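PDB 2FPH: ylmH from Streptococcus pneumoniae, which is linked to cell division and probably binds nucleic acid, most likely RNA, through a domain related to the RRM family. Local coordinates for residues P30-F35 with Y66-L71; G52-S57 with Y72-Q77; Q130-Q135 with R158-K163. One frame throughout, in Å; residues are numbered along the deposited sequence.

From the N terminus, helix 11-27 leads into strand 31-32. Contact 1 pairs that strand with 69-72 and closes a loop holding helix 38-50 and strand 54-57. Contact 2 joins strand 54-57 to the end of strand 69-72 and the turn after it, closing a shorter loop. Its segments alternate along the chain with those of contact 1, so the two cross. Together they build the three-stranded N-terminal sheet, with 69-72 in the middle. Contact 3 follows in series. It ties strand 130-134 of the five-stranded sheet to the C-terminal segment and closes a loop holding helix 138-144 and strands 147-148 and 151-157. Contacts 1 and 3 touch, where Phe35 and Arg68 reach Asn134; contacts 2 and 3 do not.

Contact 1 of 3, residues P30-F35 with Y66-L71; sequences PFLTPF and YVRVLL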
# COMPACT_ATOMS: atom_id res chain seq x y z
N PRO A 30 -12.79 -1.31 -12.53
CA PRO A 30 -12.12 -1.58 -11.25
C PRO A 30 -11.71 -0.26 -10.61
O PRO A 30 -11.36 0.71 -11.33
CB PRO A 30 -10.88 -2.42 -11.64
CG PRO A 30 -11.21 -2.89 -13.01
CD PRO A 30 -11.99 -1.78 -13.67
N PHE A 31 -11.70 -0.28 -9.26
CA PHE A 31 -11.18 0.81 -8.46
C PHE A 31 -10.06 0.23 -7.58
O PHE A 31 -10.25 -0.81 -6.98
CB PHE A 31 -12.24 1.40 -7.53
CG PHE A 31 -11.70 2.54 -6.70
CD1 PHE A 31 -11.39 3.75 -7.33
CD2 PHE A 31 -11.36 2.39 -5.37
CE1 PHE A 31 -10.83 4.79 -6.64
CE2 PHE A 31 -10.76 3.45 -4.67
CZ PHE A 31 -10.49 4.65 -5.33
N LEU A 32 -8.91 0.89 -7.59
CA LEU A 32 -7.77 0.52 -6.76
C LEU A 32 -7.63 1.51 -5.60
O LEU A 32 -7.48 2.74 -5.80
CB LEU A 32 -6.51 0.54 -7.62
CG LEU A 32 -5.14 0.36 -6.97
CD1 LEU A 32 -5.15 -1.00 -6.43
CD2 LEU A 32 -3.95 0.56 -8.00
N THR A 33 -7.61 0.97 -4.38
CA THR A 33 -7.51 1.73 -3.17
C THR A 33 -6.09 2.17 -2.89
O THR A 33 -5.09 1.64 -3.48
CB THR A 33 -7.98 0.92 -1.93
OG1 THR A 33 -6.99 -0.11 -1.59
CG2 THR A 33 -9.28 0.29 -2.17
N PRO A 34 -5.94 3.09 -1.95
CA PRO A 34 -4.61 3.38 -1.44
C PRO A 34 -4.13 2.24 -0.57
O PRO A 34 -4.86 1.28 -0.31
CB PRO A 34 -4.83 4.59 -0.55
CG PRO A 34 -6.20 5.01 -0.76
CD PRO A 34 -6.97 3.94 -1.33
N PHE A 35 -2.93 2.39 0.00
CA PHE A 35 -2.54 1.41 1.03
C PHE A 35 -3.42 1.52 2.29
O PHE A 35 -3.65 2.63 2.80
CB PHE A 35 -1.09 1.51 1.39
CG PHE A 35 -0.17 0.99 0.34
CD1 PHE A 35 0.17 -0.36 0.35
CD2 PHE A 35 0.39 1.80 -0.62
CE1 PHE A 35 1.06 -0.90 -0.55
CE2 PHE A 35 1.30 1.24 -1.58
CZ PHE A 35 1.65 -0.13 -1.50
N TYR A 66 0.47 -3.88 5.20
CA TYR A 66 -0.24 -2.89 4.37
C TYR A 66 -0.50 -3.48 2.99
O TYR A 66 0.37 -4.06 2.35
CB TYR A 66 0.53 -1.57 4.31
CG TYR A 66 0.60 -1.01 5.69
CD1 TYR A 66 -0.51 -0.49 6.31
CD2 TYR A 66 1.77 -1.11 6.42
CE1 TYR A 66 -0.44 -0.02 7.66
CE2 TYR A 66 1.85 -0.70 7.75
CZ TYR A 66 0.77 -0.15 8.35
OH TYR A 66 0.92 0.23 9.65
N VAL A 67 -1.70 -3.23 2.48
CA VAL A 67 -2.13 -3.75 1.20
C VAL A 67 -2.86 -2.73 0.39
O VAL A 67 -3.35 -1.74 0.91
CB VAL A 67 -3.01 -5.04 1.35
CG1 VAL A 67 -2.26 -6.11 2.01
CG2 VAL A 67 -4.28 -4.74 2.10
N ARG A 68 -2.94 -2.96 -0.91
CA ARG A 68 -3.93 -2.24 -1.73
C ARG A 68 -4.97 -3.22 -2.22
O ARG A 68 -4.72 -4.44 -2.37
CB ARG A 68 -3.28 -1.53 -2.91
CG ARG A 68 -2.16 -0.61 -2.59
CD ARG A 68 -1.56 0.15 -3.77
NE ARG A 68 -2.48 1.16 -4.28
CZ ARG A 68 -2.23 1.96 -5.29
NH1 ARG A 68 -1.10 1.83 -5.93
NH2 ARG A 68 -3.08 2.94 -5.63
N VAL A 69 -6.19 -2.73 -2.43
CA VAL A 69 -7.28 -3.58 -2.78
C VAL A 69 -7.86 -3.15 -4.09
O VAL A 69 -7.97 -1.94 -4.40
CB VAL A 69 -8.39 -3.59 -1.63
CG1 VAL A 69 -9.74 -4.15 -2.04
CG2 VAL A 69 -7.91 -4.34 -0.36
N LEU A 70 -8.26 -4.13 -4.85
CA LEU A 70 -8.95 -3.84 -6.10
C LEU A 70 -10.40 -4.26 -5.96
O LEU A 70 -10.71 -5.39 -5.56
CB LEU A 70 -8.25 -4.58 -7.20
CG LEU A 70 -7.02 -4.02 -7.82
CD1 LEU A 70 -6.32 -5.13 -8.57
CD2 LEU A 70 -7.55 -2.82 -8.73
N LEU A 71 -11.32 -3.35 -6.28
CA LEU A 71 -12.77 -3.64 -6.29
C LEU A 71 -13.19 -3.68 -7.75
O LEU A 71 -12.80 -2.77 -8.48
CB LEU A 71 -13.50 -2.53 -5.53
CG LEU A 71 -13.17 -2.42 -4.02
CD1 LEU A 71 -13.64 -1.15 -3.31
CD2 LEU A 71 -13.76 -3.56 -3.30
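The Phe35 ring carries the aliphatic part of Arg68 on one face. Arg68 CG sits 3.7 Å from the ring centroid, almost on the ring normal, in a CH-pi contact. Tyr66 C lies at the edge of the same ring. Beyond the bend of the Arg68 chain (chi3 70°), the guanidinium has Leu32 CD2 over one face and the carbonyl of Thr33 at its edge. Ring and guanidinium planes are 30° apart. These groups accompany the antiparallel pairing of edge strand 31-32 with central strand 69-72, in the three-stranded sheet of the YlmH N-terminal region.

Arg68 NE donates to Thr33 O at 2.8 Å, in the guanidinium plane; NH2 adds a weak bond to the same oxygen. Together with Leu32 over its face, this helps to set the rotation of the guanidinium. Phe31 and Leu71 form a hydrogen-bonded pair, each N bonded to the O of the other. Leu32 and Leu70 form the next, non-hydrogen-bonded pair. Their side chains share a face of the sheet, and Leu70 CD2 reaches Leu32 CB at 3.7 Å. On the face with Phe31 and Leu71, both side chains touch Val24 of helix 11-27, and Trp20 stacks on the Phe31 ring.

Thr33 N donates to Val69 O at 2.9 Å. The Thr33 hydroxyl lies between its own backbone N and carbonyl carbon (chi1 73°). There OG1 does two jobs: it donates to Pro34 O at 2.8 Å and accepts a bond from Val69 N at 2.9 Å.

Contact 2 of 3, residues G52-S57 with Y72-Q77; sequences GLACSS and YPDYFQ
The methyl group of Ala54 lies over one face of the Tyr72 ring. Its CB comes within 3.3 Å of Tyr72 CE2, a tight approach. Ala54 O is above the same face, offset toward the rim, on the side of CD1. Further out along the ring, Ser56 OG meets Tyr72 CE1 at 3.5 Å, and Ser56 CB sits near the phenol oxygen. Ser56 OG is buried here and has no hydrogen-bonding partner in the model. The ring takes this place because Tyr72 CG is set between its own backbone N and carbonyl carbon (chi1 51°), which folds the side chain back across strand 54-57.

Backbone bonds between the two segments place Tyr72 beside Ala54. Tyr72 N donates to Ala54 O at 3.1 Å, with the donor tilted 32° from the carbonyl plane. The return bond, from Ala54 N to Tyr72 O, is weak. This is an antiparallel hydrogen-bonded pair at the end of the three-stranded sheet, between edge strand 54-57 and central strand 69-72.

Water 1 reinforces the weak side. It accepts from Ala54 N, and it donates to Tyr72 O at 2.6 Å and to Asp74 OD1 at 2.5 Å. The Asp74 carboxylate is thereby linked to the strand pair through the water. Water 2 donates to Cys55 O and makes a weak contact with Tyr72 OH.

Asp74 belongs to a type I turn from Pro73 to Phe76, closed by Phe76 N donating to Pro73 O at 3.2 Å. Within the same turn, Tyr75 OH is hydrogen-bonded to Tyr28 O. Towards the helices, Leu53 packs on Ile21 and Val24 of helix 11-27, and Cys55 touches Lys45 and Ala48 of helix 38-50.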
# COMPACT_ATOMS: atom_id res chain seq x y z
N GLY A 52 -22.62 -7.31 -4.01
CA GLY A 52 -21.49 -8.16 -3.92
C GLY A 52 -20.65 -7.84 -5.18
O GLY A 52 -20.92 -8.21 -6.37
N LEU A 53 -19.60 -7.09 -4.89
CA LEU A 53 -18.55 -6.73 -5.83
C LEU A 53 -17.40 -7.66 -5.54
O LEU A 53 -17.12 -7.94 -4.36
CB LEU A 53 -18.08 -5.28 -5.57
CG LEU A 53 -18.80 -4.07 -6.18
CD1 LEU A 53 -17.97 -2.81 -5.78
CD2 LEU A 53 -18.84 -4.17 -7.65
N ALA A 54 -16.71 -8.11 -6.57
CA ALA A 54 -15.46 -8.87 -6.37
C ALA A 54 -14.36 -7.97 -5.82
O ALA A 54 -14.33 -6.77 -6.05
CB ALA A 54 -15.03 -9.54 -7.61
N CYS A 55 -13.48 -8.57 -5.01
CA CYS A 55 -12.49 -7.86 -4.24
C CYS A 55 -11.22 -8.74 -4.28
O CYS A 55 -11.35 -9.93 -4.07
CB CYS A 55 -13.01 -7.71 -2.78
SG CYS A 55 -12.10 -6.78 -1.60
N SER A 56 -10.06 -8.19 -4.66
CA SER A 56 -8.77 -8.88 -4.48
C SER A 56 -7.81 -7.94 -3.75
O SER A 56 -7.82 -6.76 -4.00
CB SER A 56 -8.16 -9.36 -5.81
OG SER A 56 -8.02 -8.30 -6.70
N SER A 57 -7.05 -8.48 -2.80
CA SER A 57 -6.09 -7.75 -2.02
C SER A 57 -4.70 -8.06 -2.51
O SER A 57 -4.41 -9.25 -2.81
CB SER A 57 -6.18 -8.17 -0.56
OG SER A 57 -5.07 -7.69 0.17
N TYR A 72 -14.00 -4.65 -8.23
CA TYR A 72 -14.20 -4.77 -9.67
C TYR A 72 -15.43 -5.58 -10.06
O TYR A 72 -15.93 -6.37 -9.26
CB TYR A 72 -12.98 -5.32 -10.37
CG TYR A 72 -12.46 -6.59 -9.75
CD1 TYR A 72 -11.59 -6.54 -8.69
CD2 TYR A 72 -12.86 -7.85 -10.20
CE1 TYR A 72 -11.13 -7.68 -8.06
CE2 TYR A 72 -12.36 -9.04 -9.56
CZ TYR A 72 -11.50 -8.92 -8.52
OH TYR A 72 -11.02 -10.06 -7.85
N PRO A 73 -15.98 -5.27 -11.24
CA PRO A 73 -17.05 -6.09 -11.83
C PRO A 73 -16.48 -7.43 -12.28
O PRO A 73 -15.27 -7.54 -12.46
CB PRO A 73 -17.49 -5.26 -13.03
CG PRO A 73 -16.99 -3.90 -12.75
CD PRO A 73 -15.65 -4.14 -12.13
N ASP A 74 -17.37 -8.38 -12.58
CA ASP A 74 -17.00 -9.80 -12.79
C ASP A 74 -16.20 -10.10 -14.06
O ASP A 74 -15.37 -11.05 -14.07
CB ASP A 74 -18.23 -10.67 -12.73
CG ASP A 74 -18.88 -10.70 -11.35
OD1 ASP A 74 -18.20 -10.50 -10.30
OD2 ASP A 74 -20.11 -10.90 -11.21
N TYR A 75 -16.38 -9.28 -15.08
CA TYR A 75 -15.59 -9.43 -16.28
C TYR A 75 -14.06 -9.36 -15.98
O TYR A 75 -13.27 -9.95 -16.70
CB TYR A 75 -16.01 -8.39 -17.32
CG TYR A 75 -15.57 -6.97 -17.03
CD1 TYR A 75 -16.40 -6.09 -16.33
CD2 TYR A 75 -14.36 -6.49 -17.51
CE1 TYR A 75 -16.00 -4.79 -16.05
CE2 TYR A 75 -13.95 -5.16 -17.26
CZ TYR A 75 -14.79 -4.32 -16.53
OH TYR A 75 -14.40 -3.04 -16.30
N PHE A 76 -13.65 -8.67 -14.92
CA PHE A 76 -12.22 -8.38 -14.71
C PHE A 76 -11.58 -9.55 -13.89
O PHE A 76 -12.08 -9.87 -12.87
CB PHE A 76 -12.11 -7.02 -13.99
CG PHE A 76 -10.71 -6.44 -13.92
CD1 PHE A 76 -10.17 -5.79 -15.02
CD2 PHE A 76 -9.99 -6.48 -12.75
CE1 PHE A 76 -8.92 -5.22 -14.97
CE2 PHE A 76 -8.72 -5.90 -12.68
CZ PHE A 76 -8.17 -5.29 -13.80
N GLN A 77 -10.48 -10.22 -14.21
CA GLN A 77 -9.30 -9.90 -14.96
C GLN A 77 -8.02 -9.80 -14.03
O GLN A 77 -7.00 -9.78 -14.61
CB GLN A 77 -9.45 -8.70 -15.92
CG GLN A 77 -9.78 -9.02 -17.36
CD GLN A 77 -10.16 -7.81 -18.19
OE1 GLN A 77 -9.35 -6.91 -18.41
NE2 GLN A 77 -11.42 -7.79 -18.67
O HOH W 1 -17.85 -8.14 -9.57
O HOH W 2 -10.47 -12.45 -5.49

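Contact 3 of 3, residues Q130-Q135 with R158-K163; sequences QIMINQ and RPFTEK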
# COMPACT_ATOMS: atom_id res chain seq x y z
N GLN A 130 14.06 -2.26 2.24
CA GLN A 130 13.17 -2.09 1.11
C GLN A 130 11.93 -1.34 1.50
O GLN A 130 11.55 -1.31 2.65
CB GLN A 130 12.75 -3.41 0.49
CG GLN A 130 13.94 -4.21 -0.09
CD GLN A 130 13.55 -5.63 -0.43
OE1 GLN A 130 12.53 -6.13 0.07
NE2 GLN A 130 14.35 -6.29 -1.27
N ILE A 131 11.26 -0.75 0.51
CA ILE A 131 9.91 -0.20 0.70
C ILE A 131 9.01 -0.52 -0.49
O ILE A 131 9.49 -0.52 -1.63
CB ILE A 131 10.05 1.33 0.98
CG1 ILE A 131 8.70 1.94 1.34
CG2 ILE A 131 10.77 2.06 -0.20
CD1 ILE A 131 8.76 3.32 1.75
N MET A 132 7.73 -0.86 -0.19
CA MET A 132 6.68 -1.11 -1.16
C MET A 132 5.94 0.21 -1.35
O MET A 132 5.49 0.81 -0.37
CB MET A 132 5.70 -2.15 -0.58
CG MET A 132 6.40 -3.41 -0.16
SD MET A 132 5.31 -4.86 0.18
CE MET A 132 6.33 -6.10 -0.34
N ILE A 133 5.92 0.71 -2.58
CA ILE A 133 5.29 2.01 -2.89
C ILE A 133 4.25 1.96 -3.96
O ILE A 133 4.22 1.03 -4.74
CB ILE A 133 6.36 3.04 -3.32
CG1 ILE A 133 6.98 2.64 -4.68
CG2 ILE A 133 7.40 3.19 -2.19
CD1 ILE A 133 7.68 3.78 -5.33
N ASN A 134 3.39 2.95 -3.98
CA ASN A 134 2.42 3.18 -5.06
C ASN A 134 3.25 3.65 -6.26
O ASN A 134 3.93 4.63 -6.16
CB ASN A 134 1.47 4.25 -4.58
CG ASN A 134 0.50 4.76 -5.66
OD1 ASN A 134 0.75 4.65 -6.85
ND2 ASN A 134 -0.67 5.24 -5.20
N GLN A 135 3.25 2.90 -7.37
CA GLN A 135 4.22 3.14 -8.46
C GLN A 135 3.91 4.43 -9.18
O GLN A 135 4.73 4.90 -9.95
CB GLN A 135 4.13 2.05 -9.52
CG GLN A 135 4.35 0.58 -9.12
CD GLN A 135 4.46 -0.34 -10.35
OE1 GLN A 135 5.32 -1.29 -10.42
NE2 GLN A 135 3.60 -0.05 -11.36
N ARG A 158 13.28 -3.66 -7.45
CA ARG A 158 13.56 -5.10 -7.27
C ARG A 158 12.29 -5.93 -7.53
O ARG A 158 11.20 -5.51 -7.12
CB ARG A 158 13.95 -5.40 -5.84
CG ARG A 158 15.21 -4.77 -5.35
CD ARG A 158 16.43 -5.44 -5.89
NE ARG A 158 17.30 -4.45 -6.50
CZ ARG A 158 18.45 -4.03 -6.01
NH1 ARG A 158 18.95 -4.52 -4.88
NH2 ARG A 158 19.11 -3.12 -6.68
N PRO A 159 12.38 -7.12 -8.13
CA PRO A 159 11.24 -8.06 -8.13
C PRO A 159 10.72 -8.47 -6.76
O PRO A 159 11.52 -8.59 -5.84
CB PRO A 159 11.80 -9.32 -8.82
CG PRO A 159 13.03 -8.90 -9.51
CD PRO A 159 13.52 -7.61 -8.93
N PHE A 160 9.42 -8.72 -6.63
CA PHE A 160 8.89 -9.17 -5.36
C PHE A 160 9.41 -10.55 -4.98
O PHE A 160 9.33 -10.90 -3.82
CB PHE A 160 7.36 -9.10 -5.31
CG PHE A 160 6.86 -7.71 -5.07
CD1 PHE A 160 6.66 -6.88 -6.14
CD2 PHE A 160 6.61 -7.24 -3.78
CE1 PHE A 160 6.20 -5.60 -5.97
CE2 PHE A 160 6.15 -5.92 -3.60
CZ PHE A 160 5.95 -5.13 -4.71
N THR A 161 9.92 -11.30 -5.97
CA THR A 161 10.76 -12.49 -5.73
C THR A 161 11.85 -12.22 -4.72
O THR A 161 12.17 -13.07 -3.89
CB THR A 161 11.57 -12.91 -7.00
OG1 THR A 161 10.80 -12.77 -8.19
CG2 THR A 161 11.96 -14.40 -6.94
N GLU A 162 12.46 -11.03 -4.86
CA GLU A 162 13.66 -10.60 -4.13
C GLU A 162 13.32 -9.90 -2.83
O GLU A 162 14.13 -9.17 -2.28
CB GLU A 162 14.45 -9.63 -5.00
CG GLU A 162 15.72 -10.19 -5.60
CD GLU A 162 16.63 -9.10 -6.10
OE1 GLU A 162 16.96 -8.19 -5.31
OE2 GLU A 162 17.01 -9.15 -7.29
N LYS A 163 12.14 -10.20 -2.31
CA LYS A 163 11.48 -9.37 -1.32
C LYS A 163 11.87 -9.83 0.08
O LYS A 163 11.82 -11.02 0.39
CB LYS A 163 9.98 -9.51 -1.55
CG LYS A 163 9.15 -8.35 -1.20
CD LYS A 163 8.81 -8.35 0.26
CE LYS A 163 7.42 -8.91 0.53
NZ LYS A 163 7.46 -10.23 1.24
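Gln130 and Met132 reach the C-terminal segment by similar first torsions: each CG is anti to the carbonyl carbon, with chi1 near -60°. Gln130 then runs out extended, which carries its amide to the backbone of Glu162. Met132 swings its sulfur to the Phe160 ring.

The Gln130 amide NE2 donates to Glu162 O at 3.1 Å. The bond is nearly straight (167°), and the acceptor lies in the amide plane. Seen from the acceptor, the donor is tilted 33° out of the carbonyl plane. NE2 also bonds Glu89 OE1, and OE1 accepts from Ile164 N. These three bonds fix the rotation of the amide and support the assignment of its oxygen and nitrogen.

Met132 comes to Phe160 at the ring edge, near its plane. Met132 SD is 5.4 Å from the ring centroid, a Met-aromatic contact of the edge type. Lys163 also lies beside the Met132 methyl group, but the modelled approach is too short, so its detail is doubtful.

Phe160 begins a short 3-10 segment, 160-161, and its ring meets Phe80 edge-to-face. The contact lays the chain after strand 151-157 against strand 130-134 of the five-stranded sheet in the putative RNA-binding domain. Phe160 and Lys163 also touch strand 85-91, which lies between these two strands. Ile131 and Ile133 instead pack on helix 138-144.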